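Local coordinates for protein N-acetylneuraminate epimerase (Escherichia coli, PDB 2UVK) that accelerates the interconversion of the alpha- and beta-anomers of N-acetylneuraminate (sialic acid), converting the alpha form to the beta form in a homodimeric beta-propeller of Kelch repeats, at residues Gly80-Phe85 against Gly134-Leu139; His155-Lys160 against Tyr276-Leu281; Thr287-Trp292 against Val336-Lys341; Thr31-Leu36 against Asn96-Leu101. All coordinates share one frame; numbering follows the deposited sequence.

Contact 1 (Gly80-Phe85 against Gly134-Leu139); sequences GLTQVF and GYFEDL
L81 makes the first approach to the helix: its CD1 methyl lies 4.2 Å from E137 CA and equally far from E137 CG, so it rests on the root and aliphatic stem of the glutamate. T82 carries most of the contact. Its CG2 methyl is anti to the backbone N, which places it over the F136 ring, 3.9 Å from the centroid and 12° off the normal, a CH-pi contact. T82 CB follows at 3.8 Å from F136 CG, and T82 O comes within 3.6 Å of F136 CB. The threonine's OG1 turns elsewhere, to a hydrogen bond with K76 NZ. On the other face of the ring stands Y135 CD2, 3.9 Å above the plane, so F136 is held between a methyl and a neighbouring aromatic ring.

Strand 82-84 belongs to a two-stranded hairpin inserted into the second propeller blade, and helix 129-142 lies between strands 120-125 and 169-174 of the next, so two excursions from the propeller meet here. The F136 side chain is about 11 Å from that of E209, the predicted proton acceptor. Farther along, the backbone N of V84 is hydrogen-bonded to OD1 of N133 on the same helix.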
loop_
_atom_site.group_PDB
_atom_site.type_symbol
_atom_site.label_atom_id
_atom_site.label_comp_id
_atom_site.label_asym_id
_atom_site.label_seq_id
_atom_site.Cartn_x
_atom_site.Cartn_y
_atom_site.Cartn_z
ATOM N N GLY B 80 9.548 -4.288 19.541
ATOM C CA GLY B 80 8.831 -3.604 20.578
ATOM C C GLY B 80 8.155 -2.295 20.188
ATOM O O GLY B 80 7.720 -1.542 21.053
ATOM N N LEU B 81 8.091 -2.004 18.895
ATOM C CA LEU B 81 7.510 -0.753 18.446
ATOM C C LEU B 81 6.110 -0.981 17.918
ATOM O O LEU B 81 5.797 -2.054 17.395
ATOM C CB LEU B 81 8.355 -0.101 17.371
ATOM C CG LEU B 81 9.812 0.263 17.681
ATOM C CD1 LEU B 81 10.389 1.056 16.508
ATOM C CD2 LEU B 81 9.889 1.028 18.988
ATOM N N THR B 82 5.278 0.042 18.072
ATOM C CA THR B 82 3.920 0.009 17.585
ATOM C C THR B 82 3.914 -0.002 16.082
ATOM O O THR B 82 4.617 0.779 15.418
ATOM C CB THR B 82 3.172 1.243 18.117
ATOM O OG1 THR B 82 3.089 1.160 19.555
ATOM C CG2 THR B 82 1.771 1.360 17.526
ATOM N N GLN B 83 3.077 -0.881 15.533
ATOM C CA GLN B 83 2.977 -1.042 14.099
ATOM C C GLN B 83 1.606 -1.586 13.721
ATOM O O GLN B 83 0.875 -2.090 14.552
ATOM C CB GLN B 83 4.026 -2.003 13.569
ATOM C CG GLN B 83 3.805 -3.427 14.066
ATOM C CD GLN B 83 4.313 -4.480 13.131
ATOM O OE1 GLN B 83 5.164 -4.231 12.276
ATOM N NE2 GLN B 83 3.887 -5.715 13.378
ATOM N N VAL B 84 1.343 -1.532 12.428
ATOM C CA VAL B 84 0.138 -2.097 11.827
ATOM C C VAL B 84 0.450 -3.469 11.265
ATOM O O VAL B 84 1.423 -3.649 10.546
ATOM C CB VAL B 84 -0.333 -1.179 10.654
ATOM C CG1 VAL B 84 -1.525 -1.756 9.927
ATOM C CG2 VAL B 84 -0.635 0.180 11.151
ATOM N N PHE B 85 -0.434 -4.432 11.533
ATOM C CA PHE B 85 -0.258 -5.796 11.019
ATOM C C PHE B 85 -1.062 -6.040 9.741
ATOM O O PHE B 85 -2.022 -5.323 9.494
ATOM C CB PHE B 85 -0.716 -6.821 12.080
ATOM C CG PHE B 85 0.230 -6.955 13.250
ATOM C CD1 PHE B 85 1.097 -8.016 13.289
ATOM C CD2 PHE B 85 0.178 -6.107 14.328
ATOM C CE1 PHE B 85 1.970 -8.162 14.338
ATOM C CE2 PHE B 85 1.030 -6.262 15.380
ATOM C CZ PHE B 85 1.923 -7.323 15.376
ATOM N N GLY B 134 6.185 4.372 10.368
ATOM C CA GLY B 134 7.303 5.299 10.364
ATOM C C GLY B 134 7.162 6.337 11.448
ATOM O O GLY B 134 8.187 6.814 11.983
ATOM N N TYR B 135 5.945 6.746 11.762
ATOM C CA TYR B 135 5.733 7.730 12.854
ATOM C C TYR B 135 6.302 7.185 14.165
ATOM O O TYR B 135 7.009 7.866 14.914
ATOM C CB TYR B 135 4.250 8.043 12.995
ATOM C CG TYR B 135 3.886 9.007 14.093
ATOM C CD1 TYR B 135 4.175 10.375 13.977
ATOM C CD2 TYR B 135 3.259 8.574 15.240
ATOM C CE1 TYR B 135 3.826 11.233 14.950
ATOM C CE2 TYR B 135 2.901 9.432 16.237
ATOM C CZ TYR B 135 3.198 10.775 16.102
ATOM O OH TYR B 135 2.854 11.656 17.116
ATOM N N PHE B 136 5.991 5.939 14.455
ATOM C CA PHE B 136 6.482 5.340 15.704
ATOM C C PHE B 136 7.970 5.041 15.640
ATOM O O PHE B 136 8.656 5.105 16.687
ATOM C CB PHE B 136 5.623 4.127 16.086
ATOM C CG PHE B 136 4.268 4.527 16.517
ATOM C CD1 PHE B 136 4.057 5.064 17.784
ATOM C CD2 PHE B 136 3.198 4.463 15.640
ATOM C CE1 PHE B 136 2.815 5.497 18.176
ATOM C CE2 PHE B 136 1.968 4.915 16.017
ATOM C CZ PHE B 136 1.753 5.405 17.289
ATOM N N GLU B 137 8.504 4.727 14.460
ATOM C CA GLU B 137 9.942 4.565 14.305
ATOM C C GLU B 137 10.633 5.889 14.611
ATOM O O GLU B 137 11.633 5.944 15.360
ATOM C CB GLU B 137 10.317 4.090 12.914
ATOM C CG GLU B 137 9.992 2.603 12.614
ATOM C CD GLU B 137 10.193 2.247 11.137
ATOM O OE1 GLU B 137 10.860 3.026 10.431
ATOM O OE2 GLU B 137 9.683 1.183 10.675
ATOM N N ASP B 138 10.088 6.965 14.049
ATOM C CA ASP B 138 10.670 8.307 14.268
ATOM C C ASP B 138 10.624 8.750 15.720
ATOM O O ASP B 138 11.633 9.246 16.271
ATOM C CB ASP B 138 9.990 9.341 13.374
ATOM C CG ASP B 138 10.273 9.105 11.916
ATOM O OD1 ASP B 138 11.170 8.276 11.605
ATOM O OD2 ASP B 138 9.612 9.778 11.085
ATOM N N LEU B 139 9.470 8.618 16.359
ATOM C CA LEU B 139 9.391 8.901 17.819
ATOM C C LEU B 139 10.371 8.067 18.626
ATOM O O LEU B 139 10.972 8.560 19.603
ATOM C CB LEU B 139 7.975 8.716 18.370
ATOM C CG LEU B 139 6.914 9.640 17.794
ATOM C CD1 LEU B 139 5.573 9.418 18.461
ATOM C CD2 LEU B 139 7.317 11.076 17.985
#

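Contact 2 (His155-Lys160 against Tyr276-Leu281); sequences HYFDKK and YAHEGL
F157 lays its ring across that of Y276 in an offset stack, centroids 4.8 Å apart and planes at 14°. Y276 CG is anti to the backbone N (chi1 -172°), which swings the ring alongside F157. The rings are displaced enough that F157 CB sits most squarely over the tyrosine, 3.8 Å from the Y276 centroid, a CH-pi contact. Y276 CE2 in turn lies over the F157 face toward the rim. The opposite face of F157 is covered by Y156 CD2, and the opposite face of Y276 by E279 CB, 3.6 Å above its plane. H278 comes in on the same side of F157 as Y276, in an offset edge-to-face pair, planes at 63°, its CE1 3.8 Å from F157 CD1.

F157, Y276 and H278 form an aromatic cluster between two excursions of the beta-propeller: the end of helix 146-157, which lies between strands 120-125 and 169-174, and the loop between helix 266-271 and strand 284-293. The H278 side chain is about 6 Å from that of E209, predicted to be the proton acceptor. An alanine in place of Y276 would probably leave that face of F157 with only H278 of this cluster at its rim, and the ring freer to turn against Y156. The backbone atoms F157 O and K159 O both accept from K211 NZ, and the D158 side chain, through OD1, is hydrogen-bonded to N275 ND2.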
loop_
_atom_site.group_PDB
_atom_site.type_symbol
_atom_site.label_atom_id
_atom_site.label_comp_id
_atom_site.label_asym_id
_atom_site.label_seq_id
_atom_site.Cartn_x
_atom_site.Cartn_y
_atom_site.Cartn_z
ATOM N N HIS B 155 5.671 17.677 10.828
ATOM C CA HIS B 155 5.705 17.074 9.493
ATOM C C HIS B 155 4.516 16.111 9.355
ATOM O O HIS B 155 3.848 16.052 8.321
ATOM C CB HIS B 155 6.959 16.264 9.263
ATOM C CG HIS B 155 8.166 17.046 8.829
ATOM N ND1 HIS B 155 8.114 18.053 7.891
ATOM C CD2 HIS B 155 9.476 16.867 9.118
ATOM C CE1 HIS B 155 9.336 18.501 7.668
ATOM N NE2 HIS B 155 10.181 17.803 8.401
ATOM N N TYR B 156 4.251 15.354 10.404
ATOM C CA TYR B 156 3.202 14.313 10.313
ATOM C C TYR B 156 1.790 14.876 10.085
ATOM O O TYR B 156 1.014 14.338 9.279
ATOM C CB TYR B 156 3.209 13.463 11.571
ATOM C CG TYR B 156 2.317 12.224 11.499
ATOM C CD1 TYR B 156 2.693 11.120 10.762
ATOM C CD2 TYR B 156 1.133 12.178 12.216
ATOM C CE1 TYR B 156 1.874 9.974 10.721
ATOM C CE2 TYR B 156 0.303 11.046 12.188
ATOM C CZ TYR B 156 0.705 9.955 11.437
ATOM O OH TYR B 156 -0.057 8.802 11.413
ATOM N N PHE B 157 1.427 15.934 10.808
ATOM C CA PHE B 157 0.065 16.453 10.762
ATOM C C PHE B 157 -0.174 17.518 9.683
ATOM O O PHE B 157 -1.313 17.754 9.319
ATOM C CB PHE B 157 -0.360 16.966 12.132
ATOM C CG PHE B 157 -0.515 15.892 13.147
ATOM C CD1 PHE B 157 -1.602 15.038 13.079
ATOM C CD2 PHE B 157 0.389 15.722 14.179
ATOM C CE1 PHE B 157 -1.772 14.021 14.013
ATOM C CE2 PHE B 157 0.224 14.696 15.101
ATOM C CZ PHE B 157 -0.869 13.854 15.015
ATOM N N ASP B 158 0.894 18.068 9.124
ATOM C CA ASP B 158 0.771 19.151 8.133
ATOM C C ASP B 158 0.790 18.579 6.718
ATOM O O ASP B 158 1.731 18.786 5.933
ATOM C CB ASP B 158 1.904 20.171 8.294
ATOM C CG ASP B 158 1.720 21.391 7.406
ATOM O OD1 ASP B 158 0.577 21.631 6.963
ATOM O OD2 ASP B 158 2.727 22.095 7.159
ATOM N N LYS B 159 -0.243 17.810 6.407
ATOM C CA LYS B 159 -0.377 17.224 5.080
ATOM C C LYS B 159 -1.840 17.245 4.694
ATOM O O LYS B 159 -2.718 17.237 5.554
ATOM C CB LYS B 159 0.102 15.766 5.080
ATOM C CG LYS B 159 1.466 15.505 5.645
ATOM C CD LYS B 159 1.863 14.025 5.453
ATOM C CE LYS B 159 3.243 13.724 6.031
ATOM N NZ LYS B 159 4.305 14.597 5.465
ATOM N N LYS B 160 -2.114 17.236 3.389
ATOM C CA LYS B 160 -3.479 17.062 2.930
ATOM C C LYS B 160 -3.911 15.614 3.151
ATOM O O LYS B 160 -3.058 14.738 3.252
ATOM C CB LYS B 160 -3.604 17.412 1.446
ATOM C CG LYS B 160 -3.444 18.931 1.141
ATOM C CD LYS B 160 -4.638 19.735 1.675
ATOM C CE LYS B 160 -4.681 21.198 1.209
ATOM N NZ LYS B 160 -6.009 21.897 1.503
ATOM N N TYR B 276 -3.641 20.696 9.787
ATOM C CA TYR B 276 -3.683 20.146 11.147
ATOM C C TYR B 276 -5.016 20.591 11.746
ATOM O O TYR B 276 -5.100 21.564 12.513
ATOM C CB TYR B 276 -2.462 20.629 11.921
ATOM C CG TYR B 276 -2.200 20.027 13.292
ATOM C CD1 TYR B 276 -1.016 20.311 13.959
ATOM C CD2 TYR B 276 -3.104 19.182 13.926
ATOM C CE1 TYR B 276 -0.741 19.798 15.208
ATOM C CE2 TYR B 276 -2.830 18.660 15.184
ATOM C CZ TYR B 276 -1.648 18.979 15.819
ATOM O OH TYR B 276 -1.364 18.461 17.070
ATOM N N ALA B 277 -6.077 19.883 11.356
ATOM C CA ALA B 277 -7.441 20.361 11.500
ATOM C C ALA B 277 -7.971 20.333 12.926
ATOM O O ALA B 277 -8.963 21.003 13.239
ATOM C CB ALA B 277 -8.379 19.555 10.590
ATOM N N HIS B 278 -7.336 19.529 13.777
ATOM C CA HIS B 278 -7.798 19.309 15.138
ATOM C C HIS B 278 -6.812 19.848 16.174
ATOM O O HIS B 278 -6.963 19.571 17.357
ATOM C CB HIS B 278 -8.052 17.814 15.385
ATOM C CG HIS B 278 -6.816 16.970 15.377
ATOM N ND1 HIS B 278 -5.886 17.003 14.363
ATOM C CD2 HIS B 278 -6.390 16.016 16.240
ATOM C CE1 HIS B 278 -4.927 16.129 14.613
ATOM N NE2 HIS B 278 -5.202 15.530 15.754
ATOM N N GLU B 279 -5.825 20.624 15.741
ATOM C CA GLU B 279 -4.870 21.236 16.679
ATOM C C GLU B 279 -5.580 21.987 17.817
ATOM O O GLU B 279 -6.430 22.847 17.575
ATOM C CB GLU B 279 -3.927 22.190 15.944
ATOM C CG GLU B 279 -2.766 22.641 16.817
ATOM C CD GLU B 279 -1.754 23.511 16.079
ATOM O OE1 GLU B 279 -1.947 23.788 14.877
ATOM O OE2 GLU B 279 -0.757 23.913 16.707
ATOM N N GLY B 280 -5.271 21.617 19.057
ATOM C CA GLY B 280 -5.851 22.281 20.229
ATOM C C GLY B 280 -7.255 21.857 20.625
ATOM O O GLY B 280 -7.735 22.239 21.699
ATOM N N LEU B 281 -7.925 21.061 19.790
ATOM C CA LEU B 281 -9.300 20.675 20.067
ATOM C C LEU B 281 -9.326 19.431 20.958
ATOM O O LEU B 281 -8.411 18.602 20.910
ATOM C CB LEU B 281 -10.071 20.415 18.762
ATOM C CG LEU B 281 -10.150 21.545 17.729
ATOM C CD1 LEU B 281 -11.059 21.183 16.576
ATOM C CD2 LEU B 281 -10.628 22.840 18.390
#

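Contact 3 (Thr287-Trp292 against Val336-Lys341); sequences TDIHLW and VLITVK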
loop_
_atom_site.group_PDB
_atom_site.type_symbol
_atom_site.label_atom_id
_atom_site.label_comp_id
_atom_site.label_asym_id
_atom_site.label_seq_id
_atom_site.Cartn_x
_atom_site.Cartn_y
_atom_site.Cartn_z
ATOM N N THR B 287 -23.510 11.054 21.534
ATOM C CA THR B 287 -24.625 10.291 22.078
ATOM C C THR B 287 -25.721 10.081 21.040
ATOM O O THR B 287 -26.694 9.408 21.312
ATOM C CB THR B 287 -25.285 10.986 23.287
ATOM O OG1 THR B 287 -25.706 12.300 22.912
ATOM C CG2 THR B 287 -24.328 11.081 24.443
ATOM N N ASP B 288 -25.556 10.655 19.859
ATOM C CA ASP B 288 -26.603 10.601 18.825
ATOM C C ASP B 288 -26.857 9.196 18.311
ATOM O O ASP B 288 -25.933 8.403 18.164
ATOM C CB ASP B 288 -26.212 11.479 17.640
ATOM C CG ASP B 288 -26.378 12.964 17.919
ATOM O OD1 ASP B 288 -27.018 13.344 18.933
ATOM O OD2 ASP B 288 -25.859 13.753 17.103
ATOM N N ILE B 289 -28.124 8.897 18.025
ATOM C CA ILE B 289 -28.507 7.664 17.323
ATOM C C ILE B 289 -29.303 8.109 16.110
ATOM O O ILE B 289 -30.318 8.797 16.255
ATOM C CB ILE B 289 -29.373 6.721 18.157
ATOM C CG1 ILE B 289 -28.655 6.312 19.442
ATOM C CG2 ILE B 289 -29.727 5.467 17.354
ATOM C CD1 ILE B 289 -29.535 5.560 20.426
ATOM N N HIS B 290 -28.791 7.768 14.933
ATOM C CA HIS B 290 -29.408 8.103 13.658
ATOM C C HIS B 290 -30.001 6.847 13.079
ATOM O O HIS B 290 -29.427 5.751 13.194
ATOM C CB HIS B 290 -28.386 8.695 12.688
ATOM C CG HIS B 290 -27.599 9.822 13.270
ATOM N ND1 HIS B 290 -28.051 11.120 13.267
ATOM C CD2 HIS B 290 -26.409 9.836 13.920
ATOM C CE1 HIS B 290 -27.169 11.892 13.875
ATOM N NE2 HIS B 290 -26.160 11.139 14.275
ATOM N N LEU B 291 -31.186 6.991 12.495
ATOM C CA LEU B 291 -31.837 5.871 11.844
ATOM C C LEU B 291 -31.953 6.196 10.369
ATOM O O LEU B 291 -32.356 7.308 10.006
ATOM C CB LEU B 291 -33.212 5.620 12.474
ATOM C CG LEU B 291 -33.924 4.343 12.009
ATOM C CD1 LEU B 291 -33.195 3.081 12.463
ATOM C CD2 LEU B 291 -35.360 4.309 12.521
ATOM N N TRP B 292 -31.574 5.254 9.515
ATOM C CA TRP B 292 -31.745 5.443 8.072
ATOM C C TRP B 292 -32.939 4.612 7.662
ATOM O O TRP B 292 -32.817 3.406 7.481
ATOM C CB TRP B 292 -30.504 4.983 7.324
ATOM C CG TRP B 292 -30.493 5.285 5.866
ATOM C CD1 TRP B 292 -30.326 6.506 5.286
ATOM C CD2 TRP B 292 -30.576 4.336 4.793
ATOM N NE1 TRP B 292 -30.319 6.379 3.922
ATOM C CE2 TRP B 292 -30.465 5.058 3.590
ATOM C CE3 TRP B 292 -30.744 2.945 4.735
ATOM C CZ2 TRP B 292 -30.520 4.439 2.338
ATOM C CZ3 TRP B 292 -30.793 2.327 3.492
ATOM C CH2 TRP B 292 -30.687 3.077 2.306
ATOM N N VAL B 336 -25.337 -2.399 25.090
ATOM C CA VAL B 336 -26.562 -1.676 24.760
ATOM C C VAL B 336 -27.225 -2.410 23.604
ATOM O O VAL B 336 -26.548 -2.974 22.735
ATOM C CB VAL B 336 -26.225 -0.215 24.308
ATOM C CG1 VAL B 336 -27.492 0.654 24.214
ATOM C CG2 VAL B 336 -25.199 0.410 25.252
ATOM N N LEU B 337 -28.557 -2.403 23.591
ATOM C CA LEU B 337 -29.316 -2.927 22.474
ATOM C C LEU B 337 -30.169 -1.790 21.899
ATOM O O LEU B 337 -30.922 -1.131 22.631
ATOM C CB LEU B 337 -30.188 -4.095 22.930
ATOM C CG LEU B 337 -30.693 -5.009 21.814
ATOM C CD1 LEU B 337 -29.591 -5.720 21.032
ATOM C CD2 LEU B 337 -31.640 -6.030 22.452
ATOM N N ILE B 338 -30.024 -1.539 20.605
ATOM C CA ILE B 338 -30.816 -0.533 19.911
ATOM C C ILE B 338 -31.736 -1.266 18.937
ATOM O O ILE B 338 -31.277 -1.937 18.023
ATOM C CB ILE B 338 -29.947 0.516 19.178
ATOM C CG1 ILE B 338 -28.925 1.122 20.153
ATOM C CG2 ILE B 338 -30.804 1.641 18.607
ATOM C CD1 ILE B 338 -27.928 2.087 19.533
ATOM N N THR B 339 -33.043 -1.150 19.166
ATOM C CA THR B 339 -34.030 -1.775 18.294
ATOM C C THR B 339 -34.901 -0.688 17.669
ATOM O O THR B 339 -35.116 0.366 18.272
ATOM C CB THR B 339 -34.950 -2.736 19.064
ATOM O OG1 THR B 339 -34.206 -3.482 20.043
ATOM C CG2 THR B 339 -35.654 -3.699 18.082
ATOM N N VAL B 340 -35.401 -0.938 16.463
ATOM C CA VAL B 340 -36.381 -0.032 15.864
ATOM C C VAL B 340 -37.769 -0.655 15.982
ATOM O O VAL B 340 -37.996 -1.766 15.503
ATOM C CB VAL B 340 -36.074 0.315 14.384
ATOM C CG1 VAL B 340 -34.703 0.995 14.262
ATOM C CG2 VAL B 340 -36.159 -0.930 13.494
ATOM N N LYS B 341 -38.657 0.043 16.690
ATOM C CA LYS B 341 -40.102 -0.195 16.646
ATOM C C LYS B 341 -40.590 1.010 15.856
ATOM O O LYS B 341 -40.677 2.110 16.397
#
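The two strands run in the same general direction but belong to different sheets, with I289 CA 8.9 Å from I338 CA and L291 CA 8.5 Å from V340 CA, too far for backbone pairing. Each is the third strand of its four-stranded antiparallel blade, the fifth and sixth of the six-bladed Kelch propeller, so this is face-to-face packing of neighbouring blades. Alternate residues point inward from both sides, and the interface between the segments is wholly apolar.

I289 and I338 meet tip to tip. In each, CG1 lies anti to the carbonyl carbon and the chain beyond it is extended (chi2 171° and 175°), which carries I289 CD1 and I338 CD1 out to 3.9 Å from each other. Further along, L291 slants over V340, and L291 CD2 reaches V340 CG1 at 3.8 Å; the approach of L291 CD1 to the same methyl is too short to be sound and is doubtful as modelled. Surrounding side chains thicken the layer: I338 also touches I256 and A258 of the fifth blade, and I289 touches V347 on the outermost strand of the sixth. A polar tie joins the blades too, from the backbone N of V340 to OG of S251. Back at the isoleucine pair, the second branches come together more loosely, I289 CG2 lying 4.2 Å from I338 CG2.

Contact 4 (Thr31-Leu36 against Asn96-Leu101); sequences TAWYKL and NSWVKL
N96 OD1 accepts two hydrogen bonds, from the hydroxyl of Y91 and the backbone N of A49, while the indole NE1 of W98, the residue that meets W33, is bonded to the O of that same A49. W98 offers the CZ2-CH2 edge of its six-membered ring to W33. Both indoles have CG anti to the carbonyl carbon (chi1 -82° in W33, -71° in W98), which turns them toward each other. W98 CZ2 hangs 3.5 Å above the W33 plane and is nearest to NE1 and CD1 of W33, both at 3.6 Å. The W98 six-membered ring and the W33 five-membered ring are edge-to-face, centroids 4.8 Å apart and planes at 55°.

W33 stands on the third strand of the first propeller blade and W98 on the outermost strand of the second, so the pair bridges two adjacent Kelch blades. V70 of the second blade touches both indoles, and F51 meets W98 edge-to-face. An alanine at W33 would probably open a gap between the blades and leave that edge of W98 without the face it rests on.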
loop_
_atom_site.group_PDB
_atom_site.type_symbol
_atom_site.label_atom_id
_atom_site.label_comp_id
_atom_site.label_asym_id
_atom_site.label_seq_id
_atom_site.Cartn_x
_atom_site.Cartn_y
_atom_site.Cartn_z
ATOM N N THR B 31 -4.696 -10.299 24.919
ATOM C CA THR B 31 -4.840 -11.466 24.077
ATOM C C THR B 31 -6.121 -12.288 24.372
ATOM O O THR B 31 -6.357 -13.328 23.720
ATOM C CB THR B 31 -3.631 -12.386 24.189
ATOM O OG1 THR B 31 -3.449 -12.757 25.572
ATOM C CG2 THR B 31 -2.373 -11.672 23.677
ATOM N N ALA B 32 -6.936 -11.815 25.314
ATOM C CA ALA B 32 -8.116 -12.585 25.754
ATOM C C ALA B 32 -9.223 -12.549 24.706
ATOM O O ALA B 32 -9.462 -11.520 24.078
ATOM C CB ALA B 32 -8.630 -12.070 27.059
ATOM N N TRP B 33 -9.893 -13.699 24.545
ATOM C CA TRP B 33 -11.153 -13.849 23.842
ATOM C C TRP B 33 -12.152 -14.509 24.781
ATOM O O TRP B 33 -11.756 -15.264 25.677
ATOM C CB TRP B 33 -10.990 -14.696 22.590
ATOM C CG TRP B 33 -10.471 -13.878 21.456
ATOM C CD1 TRP B 33 -9.186 -13.504 21.256
ATOM C CD2 TRP B 33 -11.240 -13.296 20.404
ATOM N NE1 TRP B 33 -9.092 -12.744 20.109
ATOM C CE2 TRP B 33 -10.345 -12.610 19.569
ATOM C CE3 TRP B 33 -12.603 -13.311 20.063
ATOM C CZ2 TRP B 33 -10.768 -11.927 18.442
ATOM C CZ3 TRP B 33 -13.012 -12.650 18.931
ATOM C CH2 TRP B 33 -12.109 -11.966 18.135
ATOM N N TYR B 34 -13.408 -14.163 24.581
ATOM C CA TYR B 34 -14.529 -14.738 25.323
ATOM C C TYR B 34 -15.665 -15.035 24.378
ATOM O O TYR B 34 -15.805 -14.394 23.357
ATOM C CB TYR B 34 -15.021 -13.775 26.391
ATOM C CG TYR B 34 -13.939 -13.141 27.220
ATOM C CD1 TYR B 34 -13.479 -13.745 28.372
ATOM C CD2 TYR B 34 -13.390 -11.920 26.846
ATOM C CE1 TYR B 34 -12.477 -13.145 29.136
ATOM C CE2 TYR B 34 -12.383 -11.308 27.613
ATOM C CZ TYR B 34 -11.941 -11.924 28.744
ATOM O OH TYR B 34 -10.935 -11.298 29.496
ATOM N N LYS B 35 -16.498 -16.011 24.753
ATOM C CA LYS B 35 -17.743 -16.277 24.028
ATOM C C LYS B 35 -18.943 -16.240 24.965
ATOM O O LYS B 35 -18.807 -16.427 26.159
ATOM C CB LYS B 35 -17.688 -17.614 23.305
ATOM C CG LYS B 35 -17.735 -18.849 24.214
ATOM C CD LYS B 35 -17.607 -20.076 23.348
ATOM C CE LYS B 35 -17.629 -21.346 24.151
ATOM N NZ LYS B 35 -17.468 -22.511 23.216
ATOM N N LEU B 36 -20.108 -15.969 24.407
ATOM C CA LEU B 36 -21.337 -16.001 25.190
ATOM C C LEU B 36 -22.473 -16.566 24.338
ATOM O O LEU B 36 -22.657 -16.197 23.189
ATOM C CB LEU B 36 -21.649 -14.593 25.693
ATOM C CG LEU B 36 -22.882 -14.427 26.565
ATOM C CD1 LEU B 36 -22.628 -13.435 27.682
ATOM C CD2 LEU B 36 -24.076 -14.002 25.693
ATOM N N ASN B 96 -11.343 -25.062 20.066
ATOM C CA ASN B 96 -10.840 -23.950 20.892
ATOM C C ASN B 96 -9.352 -23.705 20.648
ATOM O O ASN B 96 -8.553 -23.633 21.583
ATOM C CB ASN B 96 -11.123 -24.219 22.374
ATOM C CG ASN B 96 -10.831 -23.023 23.290
ATOM O OD1 ASN B 96 -10.977 -21.852 22.912
ATOM N ND2 ASN B 96 -10.441 -23.325 24.519
ATOM N N SER B 97 -9.000 -23.536 19.367
ATOM C CA SER B 97 -7.602 -23.419 18.975
ATOM C C SER B 97 -7.443 -22.380 17.873
ATOM O O SER B 97 -8.290 -22.281 16.981
ATOM C CB SER B 97 -7.046 -24.784 18.504
ATOM O OG SER B 97 -7.784 -25.301 17.410
ATOM N N TRP B 98 -6.315 -21.678 17.939
ATOM C CA TRP B 98 -5.938 -20.643 16.938
ATOM C C TRP B 98 -4.814 -21.144 16.049
ATOM O O TRP B 98 -3.919 -21.868 16.504
ATOM C CB TRP B 98 -5.424 -19.396 17.644
ATOM C CG TRP B 98 -6.442 -18.606 18.355
ATOM C CD1 TRP B 98 -6.770 -18.691 19.674
ATOM C CD2 TRP B 98 -7.246 -17.533 17.810
ATOM N NE1 TRP B 98 -7.750 -17.770 19.978
ATOM C CE2 TRP B 98 -8.049 -17.040 18.856
ATOM C CE3 TRP B 98 -7.369 -16.967 16.534
ATOM C CZ2 TRP B 98 -8.974 -16.009 18.673
ATOM C CZ3 TRP B 98 -8.285 -15.912 16.358
ATOM C CH2 TRP B 98 -9.080 -15.462 17.416
ATOM N N VAL B 99 -4.823 -20.716 14.790
ATOM C CA VAL B 99 -3.645 -20.809 13.936
ATOM C C VAL B 99 -3.472 -19.500 13.182
ATOM O O VAL B 99 -4.435 -18.842 12.837
ATOM C CB VAL B 99 -3.705 -22.004 12.962
ATOM C CG1 VAL B 99 -4.821 -21.863 11.943
ATOM C CG2 VAL B 99 -2.339 -22.231 12.304
ATOM N N LYS B 100 -2.228 -19.130 12.947
ATOM C CA LYS B 100 -1.928 -18.014 12.044
ATOM C C LYS B 100 -1.910 -18.585 10.646
ATOM O O LYS B 100 -1.369 -19.673 10.414
ATOM C CB LYS B 100 -0.576 -17.416 12.379
ATOM C CG LYS B 100 -0.207 -16.242 11.469
ATOM C CD LYS B 100 1.095 -15.570 11.868
ATOM C CE LYS B 100 1.402 -14.499 10.865
ATOM N NZ LYS B 100 2.754 -13.880 11.040
ATOM N N LEU B 101 -2.535 -17.898 9.704
ATOM C CA LEU B 101 -2.572 -18.370 8.330
ATOM C C LEU B 101 -1.347 -17.848 7.587
ATOM O O LEU B 101 -0.831 -16.747 7.897
ATOM C CB LEU B 101 -3.870 -17.947 7.623
ATOM C CG LEU B 101 -5.181 -18.349 8.305
ATOM C CD1 LEU B 101 -6.372 -17.919 7.460
ATOM C CD2 LEU B 101 -5.229 -19.858 8.582
#

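Contacts 3 and 4 are blade-to-blade packing within the propeller, the first buried and the second partly so; contacts 1 and 2 lie at the surface, where insertions from the blades meet. Chemistry follows place: aliphatic branches fill contact 3, a tryptophan pair joins the blades in contact 4, and the surface pair relies on aromatic rings, one under a methyl and one in a stack. The helices of contacts 1 and 2 are consecutive in the chain and touch, Y135 CD1 lying 3.6 Å from Y156 CG, and both contacts reach the second subunit. Contacts 1 and 4 share the second blade, whereas contacts 1 and 3 sit on opposite sides of the chain's centre, their centres about 37 Å apart.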